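Long-range contact in pseudoazurin (Blue copper protein) (Sinorhizobium meliloti, PDB 3TU6), which binds one copper ion and probably carries electrons in the periplasm, as cupredoxins do: residues D31-A45 and W58-L70. Residues are numbered along the deposited sequence; the frame is centred on the assembly and turned at random.
Sequences DTVTFVAKDKGHNSA and WKGKINEEITVTL. With CU (copper (II) ion), chain B.
Asn63 ties its loop to the copper-binding loop with both backbone and side chain. Asn63 N donates to His42 O at 2.7 Å, almost straight (178°). Asn63 OD1 accepts from Gly41 N at 2.7 Å on a lone pair, in the carbonyl plane, and also faces a water that accepts from His42 N. With an alanine at this position, Gly41 N and the water would probably both lose the amide oxygen they share, and the turn at Gly41 would be less firmly held. His42 ND1 binds copper with Cys80, His83 and Met88, while its NE2 is hydrogen-bonded to Asn10 OD1.

Further along, Asn43 ND2 donates to Gly60 O at 3.0 Å, with the oxygen almost in the plane of the Asn43 amide, and Asn43 OD1 takes Ala81 N. Trp58 NE1 donates to Ser44 OG at 3.2 Å; that hydroxyl, anti to its backbone N (chi1 -179°), also sits above the rim of one face of the Phe35 ring. A second water joins Ser44 N to Lys61 O and Glu64 O. Glu65 OE2 takes Ala37 N on its anti lone pair. Phe35 O is buried with no hydrogen-bond partner in the model; Glu65 CA makes a CA-H...O contact with it. Thr34 OG1 and Thr67 OG1 share a hydrogen bond.

Val33 and Val68 exchange both backbone bonds. Strand 67-69 is an outermost strand of the cupredoxin sheet within this chain, and strand 32-36 lies between it and strand 3-9.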
ATOM      1  N   ASP A  31       7.531  11.468   6.322  1.00 23.58           N
ATOM      2  CA  ASP A  31       6.302  11.882   5.638  1.00 24.42           C
ATOM      3  C   ASP A  31       5.104  11.080   6.145  1.00 25.73           C
ATOM      4  O   ASP A  31       5.269  10.045   6.795  1.00 26.58           O
ATOM      5  CB  ASP A  31       6.433  11.694   4.120  1.00 23.91           C
ATOM      6  CG  ASP A  31       7.440  12.644   3.484  1.00 25.24           C
ATOM      7  OD1 ASP A  31       7.792  13.674   4.101  1.00 21.34           O
ATOM      8  OD2 ASP A  31       7.872  12.363   2.345  1.00 20.96           O
ATOM      9  N   THR A  32       3.902  11.570   5.842  1.00 26.10           N
ATOM     10  CA  THR A  32       2.663  10.877   6.193  1.00 26.82           C
ATOM     11  C   THR A  32       1.831  10.565   4.953  1.00 26.31           C
ATOM     12  O   THR A  32       1.899  11.280   3.951  1.00 25.96           O
ATOM     13  CB  THR A  32       1.793  11.711   7.159  1.00 28.44           C
ATOM     14  OG1 THR A  32       1.388  12.929   6.521  1.00 25.33           O
ATOM     15  CG2 THR A  32       2.556  12.032   8.436  1.00 29.58           C
ATOM     16  N   VAL A  33       1.051   9.488   5.036  1.00 25.39           N
ATOM     17  CA  VAL A  33       0.091   9.126   3.998  1.00 25.43           C
ATOM     18  C   VAL A  33      -1.289   8.961   4.632  1.00 24.72           C
ATOM     19  O   VAL A  33      -1.454   8.191   5.578  1.00 25.94           O
ATOM     20  CB  VAL A  33       0.491   7.817   3.282  1.00 25.68           C
ATOM     21  CG1 VAL A  33      -0.650   7.307   2.409  1.00 25.80           C
ATOM     22  CG2 VAL A  33       1.743   8.030   2.451  1.00 22.61           C
ATOM     23  N   THR A  34      -2.268   9.696   4.108  1.00 23.88           N
ATOM     24  CA  THR A  34      -3.643   9.632   4.589  1.00 22.00           C
ATOM     25  C   THR A  34      -4.508   8.891   3.580  1.00 22.63           C
ATOM     26  O   THR A  34      -4.487   9.198   2.387  1.00 23.13           O
ATOM     27  CB  THR A  34      -4.224  11.041   4.809  1.00 24.44           C
ATOM     28  OG1 THR A  34      -3.407  11.757   5.744  1.00 23.62           O
ATOM     29  CG2 THR A  34      -5.653  10.964   5.334  1.00 21.89           C
ATOM     30  N   PHE A  35      -5.268   7.912   4.063  1.00 21.50           N
ATOM     31  CA  PHE A  35      -6.154   7.137   3.203  1.00 19.49           C
ATOM     32  C   PHE A  35      -7.530   7.782   3.157  1.00 20.28           C
ATOM     33  O   PHE A  35      -8.068   8.173   4.186  1.00 21.98           O
ATOM     34  CB  PHE A  35      -6.219   5.686   3.678  1.00 18.10           C
ATOM     35  CG  PHE A  35      -4.948   4.935   3.433  1.00 14.54           C
ATOM     36  CD1 PHE A  35      -4.751   4.277   2.233  1.00  7.02           C
ATOM     37  CD2 PHE A  35      -3.930   4.929   4.375  1.00 16.13           C
ATOM     38  CE1 PHE A  35      -3.574   3.599   1.984  1.00 16.77           C
ATOM     39  CE2 PHE A  35      -2.743   4.249   4.132  1.00 22.35           C
ATOM     40  CZ  PHE A  35      -2.565   3.584   2.929  1.00 13.62           C
ATOM     41  N   VAL A  36      -8.080   7.905   1.951  1.00 22.05           N
ATOM     42  CA  VAL A  36      -9.336   8.614   1.730  1.00 21.96           C
ATOM     43  C   VAL A  36     -10.417   7.630   1.302  1.00 21.49           C
ATOM     44  O   VAL A  36     -10.225   6.855   0.362  1.00 20.59           O
ATOM     45  CB  VAL A  36      -9.175   9.695   0.638  1.00 21.74           C
ATOM     46  CG1 VAL A  36     -10.440  10.541   0.523  1.00 22.53           C
ATOM     47  CG2 VAL A  36      -7.964  10.574   0.936  1.00 24.81           C
ATOM     48  N   ALA A  37     -11.553   7.666   1.994  1.00 22.05           N
ATOM     49  CA  ALA A  37     -12.675   6.785   1.693  1.00 23.47           C
ATOM     50  C   ALA A  37     -13.589   7.431   0.657  1.00 24.09           C
ATOM     51  O   ALA A  37     -14.728   7.787   0.962  1.00 24.79           O
ATOM     52  CB  ALA A  37     -13.454   6.465   2.968  1.00 24.20           C
ATOM     53  N   LYS A  38     -13.085   7.580  -0.567  1.00 24.10           N
ATOM     54  CA  LYS A  38     -13.867   8.179  -1.651  1.00 25.66           C
ATOM     55  C   LYS A  38     -15.054   7.285  -2.003  1.00 25.12           C
ATOM     56  O   LYS A  38     -16.165   7.774  -2.211  1.00 29.06           O
ATOM     57  CB  LYS A  38     -12.994   8.428  -2.882  1.00 25.49           C
ATOM     58  CG  LYS A  38     -13.681   9.254  -3.962  1.00 30.92           C
ATOM     59  CD  LYS A  38     -12.680   9.907  -4.899  1.00 38.67           C
ATOM     60  CE  LYS A  38     -13.373  10.790  -5.925  1.00 45.86           C
ATOM     61  NZ  LYS A  38     -12.398  11.534  -6.771  1.00 48.14           N
ATOM     62  N   ASP A  39     -14.802   5.978  -2.070  1.00 23.93           N
ATOM     63  CA  ASP A  39     -15.860   4.970  -2.116  1.00 25.72           C
ATOM     64  C   ASP A  39     -15.861   4.201  -0.797  1.00 25.43           C
ATOM     65  O   ASP A  39     -14.806   4.000  -0.190  1.00 21.88           O
ATOM     66  CB  ASP A  39     -15.646   4.005  -3.286  1.00 24.20           C
ATOM     67  CG  ASP A  39     -15.844   4.668  -4.639  1.00 30.01           C
ATOM     68  OD1 ASP A  39     -16.767   5.500  -4.774  1.00 26.85           O
ATOM     69  OD2 ASP A  39     -15.080   4.347  -5.575  1.00 27.71           O
ATOM     70  N   LYS A  40     -17.043   3.773  -0.357  1.00 25.17           N
ATOM     71  CA  LYS A  40     -17.188   3.099   0.934  1.00 26.02           C
ATOM     72  C   LYS A  40     -16.932   1.597   0.829  1.00 25.53           C
ATOM     73  O   LYS A  40     -16.970   1.020  -0.260  1.00 26.47           O
ATOM     74  CB  LYS A  40     -18.583   3.345   1.513  1.00 28.32           C
ATOM     75  CG  LYS A  40     -18.964   4.816   1.650  1.00 29.94           C
ATOM     76  CD  LYS A  40     -18.035   5.568   2.595  1.00 33.63           C
ATOM     77  CE  LYS A  40     -18.527   6.987   2.838  1.00 44.28           C
ATOM     78  NZ  LYS A  40     -17.645   7.739   3.773  1.00 47.50           N
ATOM     79  N   GLY A  41     -16.667   0.977   1.976  1.00 24.49           N
ATOM     80  CA  GLY A  41     -16.460  -0.467   2.066  1.00 24.38           C
ATOM     81  C   GLY A  41     -15.007  -0.913   2.046  1.00 23.12           C
ATOM     82  O   GLY A  41     -14.735  -2.113   2.015  1.00 23.11           O
ATOM     83  N   HIS A  42     -14.074   0.039   2.070  1.00 23.32           N
ATOM     84  CA  HIS A  42     -12.642  -0.278   2.053  1.00 22.41           C
ATOM     85  C   HIS A  42     -11.965   0.071   3.371  1.00 21.77           C
ATOM     86  O   HIS A  42     -12.474   0.870   4.158  1.00 23.36           O
ATOM     87  CB  HIS A  42     -11.931   0.473   0.924  1.00 22.89           C
ATOM     88  CG  HIS A  42     -12.573   0.307  -0.417  1.00 24.26           C
ATOM     89  ND1 HIS A  42     -12.448  -0.843  -1.165  1.00 19.16           N
ATOM     90  CD2 HIS A  42     -13.338   1.151  -1.148  1.00 20.83           C
ATOM     91  CE1 HIS A  42     -13.114  -0.702  -2.297  1.00 20.35           C
ATOM     92  NE2 HIS A  42     -13.662   0.499  -2.312  1.00 19.71           N
ATOM     93  N   ASN A  43     -10.808  -0.543   3.596  1.00 20.75           N
ATOM     94  CA  ASN A  43      -9.930  -0.179   4.699  1.00 19.72           C
ATOM     95  C   ASN A  43      -8.475  -0.236   4.244  1.00 19.07           C
ATOM     96  O   ASN A  43      -8.189  -0.650   3.120  1.00 19.49           O
ATOM     97  CB  ASN A  43     -10.157  -1.096   5.910  1.00 19.47           C
ATOM     98  CG  ASN A  43      -9.421  -2.426   5.799  1.00 21.05           C
ATOM     99  OD1 ASN A  43      -9.519  -3.130   4.792  1.00 18.21           O
ATOM    100  ND2 ASN A  43      -8.689  -2.778   6.848  1.00 26.99           N
ATOM    101  N   SER A  44      -7.567   0.186   5.119  1.00 18.83           N
ATOM    102  CA  SER A  44      -6.134   0.067   4.872  1.00 20.32           C
ATOM    103  C   SER A  44      -5.454  -0.539   6.093  1.00 19.68           C
ATOM    104  O   SER A  44      -5.577  -0.012   7.200  1.00 19.44           O
ATOM    105  CB  SER A  44      -5.525   1.434   4.561  1.00 20.92           C
ATOM    106  OG  SER A  44      -4.136   1.316   4.302  1.00 22.29           O
ATOM    107  N   ALA A  45      -4.748  -1.648   5.881  1.00 19.31           N
ATOM    108  CA  ALA A  45      -4.007  -2.320   6.945  1.00 20.00           C
ATOM    109  C   ALA A  45      -2.686  -2.855   6.400  1.00 20.28           C
ATOM    110  O   ALA A  45      -2.635  -3.372   5.285  1.00 18.19           O
ATOM    111  CB  ALA A  45      -4.836  -3.456   7.530  1.00 18.93           C
ATOM    112  N   TRP A  58      -0.053  -0.541  11.094  1.00 29.00           N
ATOM    113  CA  TRP A  58      -1.389   0.035  11.191  1.00 25.63           C
ATOM    114  C   TRP A  58      -2.464  -0.940  10.718  1.00 25.02           C
ATOM    115  O   TRP A  58      -2.208  -1.820   9.892  1.00 21.27           O
ATOM    116  CB  TRP A  58      -1.477   1.355  10.416  1.00 25.10           C
ATOM    117  CG  TRP A  58      -1.496   1.216   8.922  1.00 22.58           C
ATOM    118  CD1 TRP A  58      -2.596   1.081   8.126  1.00 25.16           C
ATOM    119  CD2 TRP A  58      -0.364   1.225   8.043  1.00 27.68           C
ATOM    120  NE1 TRP A  58      -2.221   0.994   6.806  1.00 24.48           N
ATOM    121  CE2 TRP A  58      -0.856   1.081   6.728  1.00 27.67           C
ATOM    122  CE3 TRP A  58       1.018   1.337   8.240  1.00 30.20           C
ATOM    123  CZ2 TRP A  58      -0.013   1.043   5.613  1.00 30.44           C
ATOM    124  CZ3 TRP A  58       1.855   1.300   7.131  1.00 26.50           C
ATOM    125  CH2 TRP A  58       1.335   1.155   5.835  1.00 32.38           C
ATOM    126  N   LYS A  59      -3.665  -0.768  11.259  1.00 23.84           N
ATOM    127  CA  LYS A  59      -4.808  -1.601  10.916  1.00 25.15           C
ATOM    128  C   LYS A  59      -6.072  -0.747  10.974  1.00 23.39           C
ATOM    129  O   LYS A  59      -6.758  -0.695  11.994  1.00 26.88           O
ATOM    130  CB  LYS A  59      -4.897  -2.795  11.873  1.00 24.76           C
ATOM    131  CG  LYS A  59      -5.975  -3.815  11.517  1.00 32.43           C
ATOM    132  CD  LYS A  59      -6.011  -4.975  12.507  1.00 40.60           C
ATOM    133  CE  LYS A  59      -4.844  -5.934  12.309  1.00 46.66           C
ATOM    134  NZ  LYS A  59      -4.888  -7.072  13.270  1.00 49.55           N
ATOM    135  N   GLY A  60      -6.359  -0.064   9.870  1.00 21.74           N
ATOM    136  CA  GLY A  60      -7.500   0.838   9.795  1.00 21.84           C
ATOM    137  C   GLY A  60      -8.826   0.103   9.758  1.00 21.02           C
ATOM    138  O   GLY A  60      -8.918  -1.001   9.222  1.00 19.37           O
ATOM    139  N   LYS A  61      -9.854   0.718  10.335  1.00 19.26           N
ATOM    140  CA  LYS A  61     -11.210   0.175  10.277  1.00 22.41           C
ATOM    141  C   LYS A  61     -11.826   0.487   8.915  1.00 22.48           C
ATOM    142  O   LYS A  61     -11.276   1.279   8.144  1.00 22.18           O
ATOM    143  CB  LYS A  61     -12.078   0.765  11.394  1.00 22.25           C
ATOM    144  CG  LYS A  61     -11.564   0.503  12.810  1.00 26.49           C
ATOM    145  CD  LYS A  61     -11.664  -0.968  13.192  1.00 38.99           C
ATOM    146  CE  LYS A  61     -11.228  -1.202  14.633  1.00 41.00           C
ATOM    147  NZ  LYS A  61      -9.788  -0.894  14.847  1.00 44.68           N
ATOM    148  N   ILE A  62     -12.963  -0.138   8.623  1.00 24.35           N
ATOM    149  CA  ILE A  62     -13.659   0.078   7.352  1.00 25.78           C
ATOM    150  C   ILE A  62     -14.139   1.529   7.269  1.00 24.74           C
ATOM    151  O   ILE A  62     -14.770   2.031   8.198  1.00 25.56           O
ATOM    152  CB  ILE A  62     -14.863  -0.884   7.181  1.00 27.33           C
ATOM    153  CG1 ILE A  62     -14.388  -2.339   7.067  1.00 28.07           C
ATOM    154  CG2 ILE A  62     -15.687  -0.505   5.950  1.00 26.75           C
ATOM    155  CD1 ILE A  62     -13.680  -2.668   5.763  1.00 38.11           C
ATOM    156  N   ASN A  63     -13.812   2.189   6.157  1.00 23.26           N
ATOM    157  CA  ASN A  63     -14.118   3.613   5.931  1.00 24.03           C
ATOM    158  C   ASN A  63     -13.358   4.593   6.837  1.00 24.73           C
ATOM    159  O   ASN A  63     -13.632   5.797   6.810  1.00 26.21           O
ATOM    160  CB  ASN A  63     -15.626   3.885   6.026  1.00 23.88           C
ATOM    161  CG  ASN A  63     -16.443   2.987   5.120  1.00 22.30           C
ATOM    162  OD1 ASN A  63     -15.969   2.541   4.074  1.00 25.53           O
ATOM    163  ND2 ASN A  63     -17.680   2.723   5.514  1.00 18.93           N
ATOM    164  N   GLU A  64     -12.405   4.095   7.622  1.00 22.89           N
ATOM    165  CA  GLU A  64     -11.598   4.961   8.475  1.00 23.82           C
ATOM    166  C   GLU A  64     -10.511   5.613   7.627  1.00 24.27           C
ATOM    167  O   GLU A  64      -9.712   4.923   6.990  1.00 20.63           O
ATOM    168  CB  GLU A  64     -10.967   4.176   9.629  1.00 24.62           C
ATOM    169  CG  GLU A  64     -10.288   5.063  10.674  1.00 26.43           C
ATOM    170  CD  GLU A  64      -9.621   4.280  11.795  1.00 37.96           C
ATOM    171  OE1 GLU A  64      -9.313   3.085  11.603  1.00 37.48           O
ATOM    172  OE2 GLU A  64      -9.396   4.870  12.872  1.00 38.44           O
ATOM    173  N   GLU A  65     -10.494   6.943   7.624  1.00 25.23           N
ATOM    174  CA  GLU A  65      -9.508   7.702   6.866  1.00 26.39           C
ATOM    175  C   GLU A  65      -8.249   7.892   7.707  1.00 27.98           C
ATOM    176  O   GLU A  65      -7.971   8.985   8.202  1.00 29.18           O
ATOM    177  CB  GLU A  65     -10.097   9.044   6.428  1.00 27.95           C
ATOM    178  CG  GLU A  65     -11.317   8.887   5.533  1.00 33.26           C
ATOM    179  CD  GLU A  65     -11.726  10.177   4.851  1.00 33.54           C
ATOM    180  OE1 GLU A  65     -11.684  11.241   5.505  1.00 44.37           O
ATOM    181  OE2 GLU A  65     -12.098  10.122   3.659  1.00 36.56           O
ATOM    182  N   ILE A  66      -7.491   6.809   7.853  1.00 28.86           N
ATOM    183  CA  ILE A  66      -6.346   6.774   8.757  1.00 28.92           C
ATOM    184  C   ILE A  66      -5.119   7.444   8.139  1.00 28.69           C
ATOM    185  O   ILE A  66      -4.853   7.296   6.945  1.00 28.28           O
ATOM    186  CB  ILE A  66      -6.004   5.314   9.170  1.00 29.16           C
ATOM    187  CG1 ILE A  66      -5.033   5.298  10.354  1.00 35.58           C
ATOM    188  CG2 ILE A  66      -5.431   4.527   7.994  1.00 26.82           C
ATOM    189  CD1 ILE A  66      -4.817   3.918  10.942  1.00 41.67           C
ATOM    190  N   THR A  67      -4.384   8.187   8.964  1.00 29.19           N
ATOM    191  CA  THR A  67      -3.107   8.767   8.567  1.00 28.68           C
ATOM    192  C   THR A  67      -1.989   7.966   9.220  1.00 27.90           C
ATOM    193  O   THR A  67      -1.965   7.814  10.441  1.00 28.18           O
ATOM    194  CB  THR A  67      -3.000  10.244   8.987  1.00 29.94           C
ATOM    195  OG1 THR A  67      -3.988  11.012   8.289  1.00 31.83           O
ATOM    196  CG2 THR A  67      -1.617  10.799   8.666  1.00 30.72           C
ATOM    197  N   VAL A  68      -1.074   7.455   8.401  1.00 26.55           N
ATOM    198  CA  VAL A  68       0.041   6.643   8.886  1.00 26.25           C
ATOM    199  C   VAL A  68       1.353   7.423   8.850  1.00 28.12           C
ATOM    200  O   VAL A  68       1.574   8.248   7.960  1.00 27.78           O
ATOM    201  CB  VAL A  68       0.192   5.336   8.068  1.00 25.99           C
ATOM    202  CG1 VAL A  68      -1.111   4.548   8.088  1.00 25.94           C
ATOM    203  CG2 VAL A  68       0.615   5.630   6.638  1.00 23.04           C
ATOM    204  N   THR A  69       2.212   7.158   9.832  1.00 30.36           N
ATOM    205  CA  THR A  69       3.542   7.753   9.906  1.00 32.33           C
ATOM    206  C   THR A  69       4.553   6.808   9.264  1.00 31.70           C
ATOM    207  O   THR A  69       4.416   5.589   9.365  1.00 32.18           O
ATOM    208  CB  THR A  69       3.958   8.008  11.369  1.00 34.34           C
ATOM    209  OG1 THR A  69       3.914   6.777  12.103  1.00 37.60           O
ATOM    210  CG2 THR A  69       3.024   9.017  12.022  1.00 34.70           C
ATOM    211  N   LEU A  70       5.566   7.376   8.614  1.00 31.16           N
ATOM    212  CA  LEU A  70       6.546   6.596   7.860  1.00 31.77           C
ATOM    213  C   LEU A  70       7.971   7.000   8.235  1.00 31.86           C
ATOM    214  O   LEU A  70       8.690   7.600   7.435  1.00 31.67           O
ATOM    215  CB  LEU A  70       6.315   6.788   6.360  1.00 31.83           C
ATOM    216  CG  LEU A  70       4.939   6.381   5.827  1.00 32.98           C
ATOM    217  CD1 LEU A  70       4.734   6.919   4.418  1.00 35.34           C
ATOM    218  CD2 LEU A  70       4.771   4.869   5.864  1.00 30.32           C
TER
HETATM  219 CU    CU B 201     -11.407  -2.498  -0.721  1.00 19.69          CU
HETATM  220  O   HOH W   1     -13.926   2.798   2.251  1.00 21.70           O
HETATM  221  O   HOH W   2      -8.797   2.031   6.728  1.00 11.09           O